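Local coordinates for sulfur oxygenase/reductase (Halothiobacillus neapolitanus, PDB 6QPA), which probably catalyses the oxygen-dependent conversion of elemental sulfur to oxidised and reduced sulfur species at a mononuclear iron site, working as a 24-subunit assembly, at residues A[48-53]-A[69-74]; A[52-57]-A[296-301]; A[121-126]-A[194-199]; A[162-167]-A[252-257]; A[205-210]-A[229-234]. All blocks are in the same frame, centred on the assembly; numbering follows the deposited sequence.

Contact 1 of 5, residues A[48-53]-A[69-74]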
# COMPACT_ATOMS: atom_id res chain seq x y z
N LEU A 48 17.42 1.32 -47.10
CA LEU A 48 15.99 1.11 -46.92
C LEU A 48 15.76 0.11 -45.80
O LEU A 48 16.30 -0.99 -45.83
CB LEU A 48 15.37 0.61 -48.22
CG LEU A 48 15.57 1.43 -49.49
CD1 LEU A 48 14.93 0.72 -50.68
CD2 LEU A 48 14.94 2.81 -49.32
N LEU A 49 14.96 0.50 -44.81
CA LEU A 49 14.58 -0.37 -43.71
C LEU A 49 13.11 -0.74 -43.86
O LEU A 49 12.26 0.14 -44.01
CB LEU A 49 14.84 0.30 -42.35
CG LEU A 49 14.59 -0.62 -41.15
CD1 LEU A 49 15.55 -1.81 -41.21
CD2 LEU A 49 14.74 0.14 -39.83
N GLN A 50 12.80 -2.03 -43.82
CA GLN A 50 11.40 -2.43 -44.01
C GLN A 50 10.54 -1.99 -42.83
O GLN A 50 10.95 -2.11 -41.67
CB GLN A 50 11.27 -3.94 -44.20
CG GLN A 50 9.84 -4.38 -44.41
CD GLN A 50 9.75 -5.88 -44.62
OE1 GLN A 50 10.69 -6.61 -44.32
NE2 GLN A 50 8.63 -6.33 -45.12
N THR A 51 9.35 -1.45 -43.14
CA THR A 51 8.37 -1.06 -42.14
C THR A 51 7.10 -1.90 -42.19
O THR A 51 6.34 -1.88 -41.22
CB THR A 51 7.97 0.41 -42.34
OG1 THR A 51 7.51 0.59 -43.69
CG2 THR A 51 9.15 1.32 -42.06
N GLY A 52 6.87 -2.64 -43.26
CA GLY A 52 5.66 -3.44 -43.36
C GLY A 52 5.51 -3.99 -44.77
O GLY A 52 6.48 -4.09 -45.53
N ILE A 53 4.27 -4.36 -45.11
CA ILE A 53 3.93 -4.90 -46.43
C ILE A 53 2.58 -4.34 -46.85
O ILE A 53 1.86 -3.71 -46.06
CB ILE A 53 3.86 -6.44 -46.46
CG1 ILE A 53 2.63 -6.91 -45.65
CG2 ILE A 53 5.16 -7.10 -46.01
CD1 ILE A 53 2.25 -8.38 -45.89
N GLU A 69 6.77 -2.64 -35.14
CA GLU A 69 6.93 -3.19 -33.80
C GLU A 69 7.05 -4.71 -33.76
O GLU A 69 7.53 -5.25 -32.76
CB GLU A 69 5.74 -2.78 -32.92
CG GLU A 69 5.56 -1.28 -32.72
CD GLU A 69 6.71 -0.63 -31.95
OE1 GLU A 69 7.05 -1.13 -30.86
OE2 GLU A 69 7.27 0.36 -32.45
N THR A 70 6.61 -5.42 -34.80
CA THR A 70 6.45 -6.87 -34.76
C THR A 70 7.29 -7.63 -35.77
O THR A 70 7.51 -8.82 -35.57
CB THR A 70 4.98 -7.23 -34.99
OG1 THR A 70 4.58 -6.70 -36.25
CG2 THR A 70 4.11 -6.61 -33.92
N LEU A 71 7.76 -6.99 -36.83
CA LEU A 71 8.50 -7.68 -37.87
C LEU A 71 9.85 -8.10 -37.31
O LEU A 71 10.60 -7.26 -36.80
CB LEU A 71 8.66 -6.73 -39.06
CG LEU A 71 9.07 -7.12 -40.46
CD1 LEU A 71 8.27 -8.29 -40.99
CD2 LEU A 71 8.82 -5.89 -41.32
N ASN A 72 10.14 -9.40 -37.35
CA ASN A 72 11.45 -9.86 -36.93
C ASN A 72 11.77 -11.22 -37.54
O ASN A 72 11.18 -12.23 -37.13
CB ASN A 72 11.55 -9.98 -35.41
CG ASN A 72 12.92 -10.44 -34.97
OD1 ASN A 72 13.91 -9.73 -35.19
ND2 ASN A 72 13.01 -11.65 -34.41
N PRO A 73 12.72 -11.30 -38.48
CA PRO A 73 13.56 -10.19 -38.94
C PRO A 73 12.83 -9.17 -39.81
O PRO A 73 11.72 -9.41 -40.29
CB PRO A 73 14.64 -10.90 -39.76
CG PRO A 73 13.89 -12.05 -40.37
CD PRO A 73 12.94 -12.51 -39.29
N MET A 74 13.46 -8.03 -40.01
CA MET A 74 12.97 -7.00 -40.90
C MET A 74 13.92 -6.88 -42.08
O MET A 74 15.12 -7.09 -41.93
CB MET A 74 12.84 -5.67 -40.15
CG MET A 74 14.15 -5.15 -39.61
SD MET A 74 13.87 -3.99 -38.24
CE MET A 74 12.46 -3.09 -38.84
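A classic beta bulge, in which T51 and G52 both face F298, lies near the end of strand 42-53; beside it the side chains of L49 and Q50 receive L71 and M74 from the loop that leads into strand 74-82. No hydrogen bond crosses between the two segments, so the meeting is one of apolar side chains with each other, with a flat amide and with a backbone oxygen. The extended Q50 side chain lies at about a right angle to L71, whose CD2 methyl sits over the flat amide, 3.4 Å from Q50 CD. Both ends of that amide are tied down. Q50 NE2 donates back to G52 O at 3.1 Å, nearly straight (169°) but from well above the carbonyl plane, while Q50 OE1 accepts from the backbone N of G75. M74 has its CG wedged between the backbone N and the carbonyl carbon (chi1 62°). From there the chain bends at chi3 and brings CE down to 3.4 Å from Q50 O, and M74 CG meets L49 CD1 at 4.0 Å. L71 also packs on P73 of a second subunit, where N72 ND2 bonds to T70 O of that subunit and the reverse bond forms as well. Within the chain, Y22 of helix 19-27 touches L49 and M74 together, and strand 290-305 flanks Q50 through M297.

Contact 2 of 5, residues A[52-57]-A[296-301]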
# COMPACT_ATOMS: atom_id res chain seq x y z
N GLY A 52 6.87 -2.64 -43.26
CA GLY A 52 5.66 -3.44 -43.36
C GLY A 52 5.51 -3.99 -44.77
O GLY A 52 6.48 -4.09 -45.53
N ILE A 53 4.27 -4.36 -45.11
CA ILE A 53 3.93 -4.90 -46.43
C ILE A 53 2.58 -4.34 -46.85
O ILE A 53 1.86 -3.71 -46.06
CB ILE A 53 3.86 -6.44 -46.46
CG1 ILE A 53 2.63 -6.91 -45.65
CG2 ILE A 53 5.16 -7.10 -46.01
CD1 ILE A 53 2.25 -8.38 -45.89
N HIS A 54 2.23 -4.58 -48.11
CA HIS A 54 0.87 -4.35 -48.55
C HIS A 54 0.07 -5.64 -48.38
O HIS A 54 0.40 -6.64 -49.01
CB HIS A 54 0.81 -3.89 -50.00
CG HIS A 54 -0.48 -3.21 -50.34
ND1 HIS A 54 -1.70 -3.84 -50.27
CD2 HIS A 54 -0.75 -1.92 -50.70
CE1 HIS A 54 -2.66 -2.99 -50.59
NE2 HIS A 54 -2.11 -1.82 -50.85
N PRO A 55 -0.95 -5.66 -47.53
CA PRO A 55 -1.74 -6.90 -47.33
C PRO A 55 -2.59 -7.28 -48.54
O PRO A 55 -3.12 -8.40 -48.56
CB PRO A 55 -2.63 -6.57 -46.12
CG PRO A 55 -2.06 -5.32 -45.54
CD PRO A 55 -1.43 -4.57 -46.66
N MET A 56 -2.75 -6.38 -49.52
CA MET A 56 -3.46 -6.63 -50.77
C MET A 56 -4.85 -7.22 -50.52
O MET A 56 -5.22 -8.27 -51.04
CB MET A 56 -2.63 -7.53 -51.71
CG MET A 56 -1.60 -6.73 -52.50
SD MET A 56 -0.51 -7.72 -53.54
CE MET A 56 -1.69 -8.53 -54.63
N ALA A 57 -5.62 -6.48 -49.72
CA ALA A 57 -7.03 -6.78 -49.48
C ALA A 57 -7.20 -8.17 -48.88
O ALA A 57 -8.16 -8.89 -49.18
CB ALA A 57 -7.85 -6.60 -50.76
N TYR A 296 4.46 -6.68 -52.33
CA TYR A 296 4.94 -5.32 -52.08
C TYR A 296 5.41 -5.21 -50.63
O TYR A 296 4.62 -5.38 -49.70
CB TYR A 296 3.83 -4.32 -52.37
CG TYR A 296 3.71 -4.02 -53.86
CD1 TYR A 296 4.52 -3.07 -54.44
CD2 TYR A 296 2.82 -4.71 -54.67
CE1 TYR A 296 4.45 -2.78 -55.77
CE2 TYR A 296 2.75 -4.42 -56.03
CZ TYR A 296 3.58 -3.46 -56.57
OH TYR A 296 3.56 -3.13 -57.92
N MET A 297 6.70 -4.91 -50.45
CA MET A 297 7.27 -4.58 -49.15
C MET A 297 7.37 -3.06 -48.99
O MET A 297 7.75 -2.36 -49.93
CB MET A 297 8.65 -5.22 -48.96
CG MET A 297 8.63 -6.74 -49.03
SD MET A 297 10.29 -7.44 -49.21
CE MET A 297 11.00 -6.99 -47.62
N PHE A 298 7.04 -2.57 -47.80
CA PHE A 298 7.14 -1.15 -47.47
C PHE A 298 8.46 -0.86 -46.75
O PHE A 298 8.85 -1.61 -45.86
CB PHE A 298 5.98 -0.70 -46.56
CG PHE A 298 4.67 -0.49 -47.28
CD1 PHE A 298 4.27 -1.33 -48.32
CD2 PHE A 298 3.81 0.55 -46.89
CE1 PHE A 298 3.05 -1.15 -48.97
CE2 PHE A 298 2.59 0.75 -47.53
CZ PHE A 298 2.20 -0.11 -48.57
N PHE A 299 9.12 0.23 -47.14
CA PHE A 299 10.39 0.65 -46.56
C PHE A 299 10.40 2.14 -46.22
O PHE A 299 9.76 2.96 -46.88
CB PHE A 299 11.55 0.44 -47.51
CG PHE A 299 11.82 -0.98 -47.87
CD1 PHE A 299 11.14 -1.57 -48.92
CD2 PHE A 299 12.79 -1.70 -47.20
CE1 PHE A 299 11.41 -2.87 -49.29
CE2 PHE A 299 13.08 -3.01 -47.56
CZ PHE A 299 12.37 -3.60 -48.62
N SER A 300 11.23 2.48 -45.24
CA SER A 300 11.59 3.86 -45.00
C SER A 300 13.03 4.08 -45.43
O SER A 300 13.90 3.28 -45.08
CB SER A 300 11.44 4.21 -43.52
OG SER A 300 11.92 5.51 -43.34
N PRO A 301 13.31 5.09 -46.24
CA PRO A 301 14.71 5.39 -46.56
C PRO A 301 15.41 6.04 -45.37
O PRO A 301 15.07 7.17 -44.99
CB PRO A 301 14.61 6.34 -47.76
CG PRO A 301 13.28 7.01 -47.59
CD PRO A 301 12.38 5.99 -46.94
O HOH W 1 2.26 -7.53 -50.81
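F298 and H54 meet where strand 42-53 gives way to a loop. F298 CG points anti to its own carbonyl carbon (chi1 -78°), which swings the ring along the partner backbone: I53 O stands 4.0 Å above one face, toward the rim, and CE1 comes within 3.7 Å of H54 CB. H54 CB also meets Y296 CB at 3.9 Å. With H54 CG anti to the backbone N (chi1 -160°), the imidazole can accept at ND1 from M56 N, 2.8 Å away and in the ring plane; NE2 reaches H266 O. The antiparallel pairing is short. F298 N donates to G52 O at 2.8 Å, the return bond from G52 N to F298 O is weak, and H54 N donates to Y296 O at 3.0 Å. Past this point water 1 takes over, giving a hydrogen to H54 O and accepting from Y296 N. Gripped as an acceptor at ND1 and bonded to a carbonyl at NE2, H54 is probably neutral, with its proton on NE2.

Contact 3 of 5, residues A[121-126]-A[194-199]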
# COMPACT_ATOMS: atom_id res chain seq x y z
N VAL A 121 18.17 -0.64 -64.71
CA VAL A 121 17.06 0.29 -64.66
C VAL A 121 16.43 0.29 -66.04
O VAL A 121 16.93 0.91 -66.97
CB VAL A 121 17.50 1.69 -64.23
CG1 VAL A 121 16.29 2.64 -64.19
CG2 VAL A 121 18.15 1.63 -62.86
N VAL A 122 15.32 -0.45 -66.18
CA VAL A 122 14.63 -0.59 -67.46
C VAL A 122 13.99 0.72 -67.87
O VAL A 122 14.06 1.13 -69.03
CB VAL A 122 13.57 -1.71 -67.35
CG1 VAL A 122 12.73 -1.75 -68.60
CG2 VAL A 122 14.22 -3.06 -67.06
N LYS A 123 13.31 1.37 -66.93
CA LYS A 123 12.68 2.65 -67.16
C LYS A 123 12.44 3.29 -65.79
O LYS A 123 12.28 2.59 -64.79
CB LYS A 123 11.37 2.51 -67.93
CG LYS A 123 11.05 3.74 -68.71
CD LYS A 123 10.50 3.43 -70.09
CE LYS A 123 10.30 4.74 -70.86
NZ LYS A 123 9.47 5.72 -70.09
N SER A 124 12.39 4.61 -65.76
CA SER A 124 12.21 5.29 -64.49
C SER A 124 11.55 6.64 -64.73
O SER A 124 11.59 7.18 -65.84
CB SER A 124 13.53 5.49 -63.75
OG SER A 124 14.28 6.51 -64.38
N ASP A 125 10.90 7.13 -63.68
CA ASP A 125 10.44 8.51 -63.56
C ASP A 125 10.62 8.84 -62.08
O ASP A 125 9.68 8.78 -61.29
CB ASP A 125 8.99 8.68 -64.03
CG ASP A 125 8.55 10.14 -63.97
OD1 ASP A 125 9.35 11.01 -63.60
OD2 ASP A 125 7.37 10.40 -64.26
N LEU A 126 11.87 9.13 -61.71
CA LEU A 126 12.27 9.35 -60.33
C LEU A 126 12.74 10.78 -60.18
O LEU A 126 13.73 11.16 -60.82
CB LEU A 126 13.39 8.42 -59.91
CG LEU A 126 13.11 7.10 -59.22
CD1 LEU A 126 14.44 6.53 -58.71
CD2 LEU A 126 12.10 7.28 -58.08
N VAL A 194 5.09 9.74 -55.87
CA VAL A 194 6.29 10.57 -56.01
C VAL A 194 7.13 10.15 -57.21
O VAL A 194 7.62 11.01 -57.96
CB VAL A 194 7.10 10.50 -54.70
CG1 VAL A 194 8.45 11.15 -54.92
CG2 VAL A 194 6.32 11.19 -53.57
N GLY A 195 7.29 8.86 -57.44
CA GLY A 195 8.12 8.42 -58.55
C GLY A 195 8.20 6.92 -58.62
O GLY A 195 7.64 6.21 -57.78
N TRP A 196 8.89 6.43 -59.65
CA TRP A 196 8.95 4.99 -59.81
C TRP A 196 10.16 4.60 -60.65
O TRP A 196 10.74 5.41 -61.38
CB TRP A 196 7.67 4.43 -60.44
CG TRP A 196 7.34 5.02 -61.78
CD1 TRP A 196 6.49 6.07 -62.04
CD2 TRP A 196 7.85 4.59 -63.05
NE1 TRP A 196 6.44 6.31 -63.41
CE2 TRP A 196 7.26 5.41 -64.04
CE3 TRP A 196 8.73 3.58 -63.45
CZ2 TRP A 196 7.54 5.26 -65.41
CZ3 TRP A 196 9.01 3.43 -64.82
CH2 TRP A 196 8.41 4.26 -65.78
N MET A 197 10.47 3.31 -60.61
CA MET A 197 11.60 2.74 -61.33
C MET A 197 11.32 1.25 -61.52
O MET A 197 10.82 0.59 -60.60
CB MET A 197 12.90 3.00 -60.53
CG MET A 197 14.16 2.37 -61.00
SD MET A 197 15.59 3.10 -60.13
CE MET A 197 15.25 2.63 -58.42
N ILE A 198 11.59 0.74 -62.72
CA ILE A 198 11.47 -0.68 -63.02
C ILE A 198 12.88 -1.26 -63.07
O ILE A 198 13.70 -0.84 -63.89
CB ILE A 198 10.75 -0.92 -64.35
CG1 ILE A 198 9.31 -0.40 -64.28
CG2 ILE A 198 10.81 -2.41 -64.71
CD1 ILE A 198 8.63 -0.31 -65.62
N MET A 199 13.15 -2.25 -62.23
CA MET A 199 14.49 -2.82 -62.12
C MET A 199 14.44 -4.30 -62.46
O MET A 199 13.64 -5.03 -61.87
CB MET A 199 15.05 -2.62 -60.72
CG MET A 199 15.17 -1.18 -60.29
SD MET A 199 15.90 -0.98 -58.63
CE MET A 199 14.60 -1.66 -57.63
O HOH W 2 5.59 8.52 -65.12
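M197 lies between V121 and L126: its CG is 3.8 Å from V121 CG1, and its SD is 3.9 Å from L126 CD1. I8 of strand 7-15 packs on V121 and M197. Across the sheet, V122 CB rests on I198 CG2 (3.9 Å), near T180 and L183 of helix 172-189. The indole of W196 lies on this helix-facing side too, its CG held between the backbone N and the carbonyl carbon (chi1 58°), which lays the ring over the neighbouring strand. D125 N stands over the centre of one face, and D125 CB makes a CH-pi contact with the five-membered ring. Strands 110-125 and 193-204 run antiparallel here (174°) within the curved sheet of the alpha+beta barrel domain, and I198 N to K123 O is among the bonds joining them. D125 and W196 form a hydrogen-bonded pair, D125 N giving to W196 O at 2.9 Å and W196 N giving to D125 O. A leucine in place of W196 would probably uncover the D125 backbone and leave the bridging water without its indole partner. That water, in the ring plane, accepts from W196 NE1 at 2.9 Å and donates to D125 OD2, which also forms a salt bridge with K187.

Contact 4 of 5, residues A[162-167]-A[252-257]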
# COMPACT_ATOMS: atom_id res chain seq x y z
N ILE A 162 8.58 -1.66 -52.70
CA ILE A 162 9.22 -2.50 -53.72
C ILE A 162 8.31 -3.69 -54.01
O ILE A 162 8.00 -4.49 -53.11
CB ILE A 162 10.60 -3.00 -53.29
CG1 ILE A 162 11.52 -1.80 -52.96
CG2 ILE A 162 11.22 -3.86 -54.41
CD1 ILE A 162 12.91 -2.22 -52.48
N GLY A 163 7.87 -3.80 -55.27
CA GLY A 163 7.04 -4.90 -55.70
C GLY A 163 7.85 -5.98 -56.39
O GLY A 163 8.50 -5.73 -57.41
N ASP A 164 7.83 -7.19 -55.81
CA ASP A 164 8.59 -8.32 -56.31
C ASP A 164 7.77 -9.08 -57.35
O ASP A 164 6.68 -9.58 -57.06
CB ASP A 164 8.99 -9.23 -55.14
CG ASP A 164 10.10 -10.19 -55.51
OD1 ASP A 164 10.33 -10.40 -56.71
OD2 ASP A 164 10.78 -10.73 -54.61
N HIS A 165 8.30 -9.19 -58.57
CA HIS A 165 7.62 -9.89 -59.65
C HIS A 165 8.57 -10.90 -60.26
O HIS A 165 9.72 -10.55 -60.59
CB HIS A 165 7.16 -8.92 -60.75
CG HIS A 165 6.28 -7.82 -60.27
ND1 HIS A 165 6.74 -6.76 -59.52
CD2 HIS A 165 4.95 -7.59 -60.47
CE1 HIS A 165 5.74 -5.94 -59.25
NE2 HIS A 165 4.64 -6.41 -59.83
N TRP A 166 8.11 -12.14 -60.43
CA TRP A 166 8.81 -13.12 -61.26
C TRP A 166 8.01 -13.29 -62.55
O TRP A 166 6.83 -13.66 -62.50
CB TRP A 166 8.96 -14.47 -60.57
CG TRP A 166 9.77 -14.49 -59.31
CD1 TRP A 166 10.20 -13.41 -58.57
CD2 TRP A 166 10.25 -15.66 -58.64
NE1 TRP A 166 10.91 -13.85 -57.48
CE2 TRP A 166 10.96 -15.22 -57.49
CE3 TRP A 166 10.15 -17.03 -58.89
CZ2 TRP A 166 11.57 -16.11 -56.61
CZ3 TRP A 166 10.76 -17.91 -58.01
CH2 TRP A 166 11.45 -17.45 -56.87
N VAL A 167 8.66 -13.04 -63.69
CA VAL A 167 8.00 -12.94 -64.98
C VAL A 167 8.16 -14.25 -65.75
O VAL A 167 9.25 -14.86 -65.72
CB VAL A 167 8.54 -11.74 -65.77
CG1 VAL A 167 8.04 -11.75 -67.23
CG2 VAL A 167 8.11 -10.43 -65.08
N GLN A 252 13.46 -11.94 -62.35
CA GLN A 252 12.91 -11.11 -61.30
C GLN A 252 12.92 -9.65 -61.72
O GLN A 252 13.94 -9.14 -62.19
CB GLN A 252 13.70 -11.25 -60.00
CG GLN A 252 13.21 -10.29 -58.92
CD GLN A 252 14.04 -10.38 -57.68
OE1 GLN A 252 15.25 -10.17 -57.73
NE2 GLN A 252 13.42 -10.73 -56.55
N TYR A 253 11.79 -8.98 -61.53
CA TYR A 253 11.70 -7.54 -61.64
C TYR A 253 11.30 -6.97 -60.29
O TYR A 253 10.36 -7.47 -59.66
CB TYR A 253 10.68 -7.10 -62.69
CG TYR A 253 11.11 -7.32 -64.14
CD1 TYR A 253 10.99 -8.55 -64.75
CD2 TYR A 253 11.60 -6.25 -64.90
CE1 TYR A 253 11.37 -8.74 -66.08
CE2 TYR A 253 11.98 -6.42 -66.24
CZ TYR A 253 11.86 -7.67 -66.82
OH TYR A 253 12.21 -7.82 -68.14
N LEU A 254 12.00 -5.91 -59.86
CA LEU A 254 11.61 -5.14 -58.69
C LEU A 254 11.02 -3.82 -59.15
O LEU A 254 11.68 -3.06 -59.86
CB LEU A 254 12.80 -4.87 -57.77
CG LEU A 254 13.38 -6.16 -57.22
CD1 LEU A 254 14.48 -5.83 -56.21
CD2 LEU A 254 12.26 -6.95 -56.57
N VAL A 255 9.78 -3.56 -58.75
CA VAL A 255 9.11 -2.32 -59.10
C VAL A 255 9.21 -1.38 -57.91
O VAL A 255 8.56 -1.58 -56.88
CB VAL A 255 7.66 -2.58 -59.52
CG1 VAL A 255 6.92 -1.25 -59.73
CG2 VAL A 255 7.63 -3.44 -60.79
N HIS A 256 10.02 -0.33 -58.05
CA HIS A 256 10.33 0.61 -56.98
C HIS A 256 9.39 1.81 -57.11
O HIS A 256 9.39 2.47 -58.15
CB HIS A 256 11.81 1.01 -57.08
CG HIS A 256 12.23 2.16 -56.22
ND1 HIS A 256 13.23 2.04 -55.28
CD2 HIS A 256 11.88 3.46 -56.22
CE1 HIS A 256 13.45 3.21 -54.71
NE2 HIS A 256 12.64 4.09 -55.26
N ILE A 257 8.55 2.05 -56.11
CA ILE A 257 7.60 3.16 -56.15
C ILE A 257 7.73 3.99 -54.88
O ILE A 257 7.65 3.46 -53.77
CB ILE A 257 6.15 2.69 -56.31
CG1 ILE A 257 6.05 1.58 -57.37
CG2 ILE A 257 5.27 3.88 -56.68
CD1 ILE A 257 4.68 0.96 -57.46
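G163 and V255 bond in both directions, G163 N to V255 O at 2.8 Å and V255 N to G163 O; H165 and Y253 repeat the pattern, with Y253 N to H165 O also 2.8 Å. Between these hydrogen-bonded pairs lies D164 opposite L254. The polar side-chain link is Q252 NE2 to D164 OD1 (3.1 Å), reached on the syn side but 33° out of the carboxylate plane, with a weak second bond to OD2. Q252, extended and with CG anti to the backbone N (chi1 175°), crosses D164 at about a right angle. A leucine in place of D164 takes the carboxylate away, and Q252 NE2 would probably be left without this acceptor, its amide freer to turn. Among the apolar contacts, I162 CG2 touches L254 CB at 3.8 Å, and V167 CG2 lies 3.5 Å from Y253 CD1. H165 CE1 reaches V255 CG2 at 3.5 Å on the face that F175 and L183 of helix 172-189 cover, where Y253 OH bonds to E176. The other face carries L254, whose side chain is about 11 Å from that of the iron ligand E116. Neighbouring antiparallel strands under a helical layer are typical of the dimeric alpha+beta barrel fold.

Contact 5 of 5, residues A[205-210]-A[229-234]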
# COMPACT_ATOMS: atom_id res chain seq x y z
N SER A 205 26.30 -10.48 -57.36
CA SER A 205 27.69 -10.35 -56.93
C SER A 205 28.00 -11.45 -55.92
O SER A 205 27.33 -11.56 -54.89
CB SER A 205 27.97 -8.98 -56.34
OG SER A 205 29.29 -8.93 -55.82
N ALA A 206 29.00 -12.27 -56.21
CA ALA A 206 29.37 -13.33 -55.28
C ALA A 206 29.99 -12.73 -54.02
O ALA A 206 29.59 -13.05 -52.89
CB ALA A 206 30.33 -14.30 -55.96
N ILE A 207 30.96 -11.84 -54.20
CA ILE A 207 31.62 -11.20 -53.08
C ILE A 207 30.61 -10.41 -52.27
O ILE A 207 30.57 -10.51 -51.04
CB ILE A 207 32.77 -10.31 -53.60
CG1 ILE A 207 33.89 -11.15 -54.21
CG2 ILE A 207 33.33 -9.44 -52.47
CD1 ILE A 207 34.71 -11.91 -53.19
N GLY A 208 29.74 -9.65 -52.94
CA GLY A 208 28.75 -8.87 -52.20
C GLY A 208 27.76 -9.72 -51.44
O GLY A 208 27.18 -9.26 -50.45
N SER A 209 27.56 -10.96 -51.86
CA SER A 209 26.67 -11.90 -51.20
C SER A 209 27.39 -12.76 -50.19
O SER A 209 26.80 -13.72 -49.68
CB SER A 209 25.99 -12.79 -52.24
OG SER A 209 25.30 -11.99 -53.17
N PHE A 210 28.66 -12.45 -49.91
CA PHE A 210 29.45 -13.23 -48.96
C PHE A 210 29.54 -14.70 -49.37
O PHE A 210 29.59 -15.60 -48.53
CB PHE A 210 28.89 -13.08 -47.55
CG PHE A 210 29.93 -13.08 -46.49
CD1 PHE A 210 30.84 -12.03 -46.41
CD2 PHE A 210 30.02 -14.12 -45.58
CE1 PHE A 210 31.81 -12.02 -45.43
CE2 PHE A 210 30.99 -14.12 -44.60
CZ PHE A 210 31.89 -13.07 -44.53
N PRO A 229 39.54 -13.59 -44.89
CA PRO A 229 39.98 -14.58 -45.89
C PRO A 229 40.58 -13.88 -47.10
O PRO A 229 40.48 -12.66 -47.26
CB PRO A 229 38.69 -15.32 -46.25
CG PRO A 229 37.61 -14.31 -46.02
CD PRO A 229 38.07 -13.50 -44.81
N GLU A 230 41.23 -14.67 -47.95
CA GLU A 230 41.65 -14.19 -49.26
C GLU A 230 40.45 -13.91 -50.16
O GLU A 230 39.43 -14.60 -50.10
CB GLU A 230 42.58 -15.20 -49.94
CG GLU A 230 43.92 -15.37 -49.25
CD GLU A 230 44.66 -14.05 -49.11
OE1 GLU A 230 44.83 -13.58 -47.97
OE2 GLU A 230 45.06 -13.47 -50.15
N TYR A 231 40.57 -12.87 -50.99
CA TYR A 231 39.55 -12.58 -51.99
C TYR A 231 39.47 -13.74 -52.98
O TYR A 231 40.39 -13.94 -53.78
CB TYR A 231 39.90 -11.25 -52.67
CG TYR A 231 38.96 -10.81 -53.77
CD1 TYR A 231 39.15 -11.24 -55.08
CD2 TYR A 231 37.88 -9.97 -53.50
CE1 TYR A 231 38.27 -10.83 -56.11
CE2 TYR A 231 37.02 -9.55 -54.51
CZ TYR A 231 37.22 -10.00 -55.81
OH TYR A 231 36.36 -9.60 -56.82
N ASN A 232 38.39 -14.51 -52.93
CA ASN A 232 38.24 -15.66 -53.80
C ASN A 232 36.80 -16.17 -53.71
O ASN A 232 36.12 -15.96 -52.71
CB ASN A 232 39.23 -16.76 -53.45
CG ASN A 232 39.46 -17.76 -54.61
OD1 ASN A 232 39.03 -17.53 -55.73
ND2 ASN A 232 40.13 -18.85 -54.33
N THR A 233 36.33 -16.77 -54.81
CA THR A 233 34.95 -17.26 -54.89
C THR A 233 34.95 -18.57 -55.66
O THR A 233 35.98 -19.00 -56.18
CB THR A 233 34.02 -16.25 -55.58
OG1 THR A 233 34.38 -16.15 -56.96
CG2 THR A 233 34.08 -14.86 -54.96
N ASN A 234 33.78 -19.20 -55.77
CA ASN A 234 33.67 -20.36 -56.65
C ASN A 234 33.81 -19.97 -58.12
O ASN A 234 33.84 -20.85 -58.98
CB ASN A 234 32.34 -21.09 -56.39
CG ASN A 234 32.34 -21.87 -55.08
OD1 ASN A 234 33.40 -22.25 -54.57
ND2 ASN A 234 31.15 -22.10 -54.51
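I207 is the tight part of this contact, its side chain held between Y231 and T233. I207 CG1 lies 3.5 Å from Y231 CE2, crossing the phenol at about a right angle. Its CD1, turned by chi2 (-73°), presses on T233 CG2 at 3.5 Å, closer than methyl groups usually come. A206 CB touches T233 CG2 at 3.9 Å. T233 OG1 is bonded to G236 O and the Y235 backbone N, while CG2 faces I207. Looser is the rest of the 229-234 loop: E230 is exposed, N232 turns its CB away from the partner segment and N234 reaches L287 and L290 of a second subunit, while F210 packs on R59 of that subunit. Behind I207 the chain is folded on itself. S205 OG accepts from G208 N (3.0 Å) in an ST motif, S209 OG donates to S205 O at 2.7 Å, and a type I turn runs from I207 to F210. These serines face the metal site: S205 OG bonds to E89, and S209 OG accepts from the backbone N of the iron ligand E116. I207 itself touches the iron ligand H92. Purely apolar across the two loops and hydrogen-bonded behind, the contact places an apolar side chain against H92, which is consistent with a second-shell role, and probably steadies the turn beside E116.

Contacts 2, 3 and 4 are pairings within one curved antiparallel sheet. Strand 290-305 joins contact 2 to contact 4 through M297 O and I162 N, and strands 193-204 and 251-259 join contact 4 to contact 3 through M199 O and L254 N. Contact 1 shares G52 and I53 with contact 2 but sets a loop against the strand, so packing replaces backbone bonds. Contacts 1, 2, 4 and 5 are buried, whereas contact 3 has an exposed rim where a water bridges its strands. Contact 5 stands apart, about 26 Å between centres from contact 4, and lies nearest the iron. Contacts 1 and 5 have no hydrogen bond between their segments, and both adjoin a second subunit.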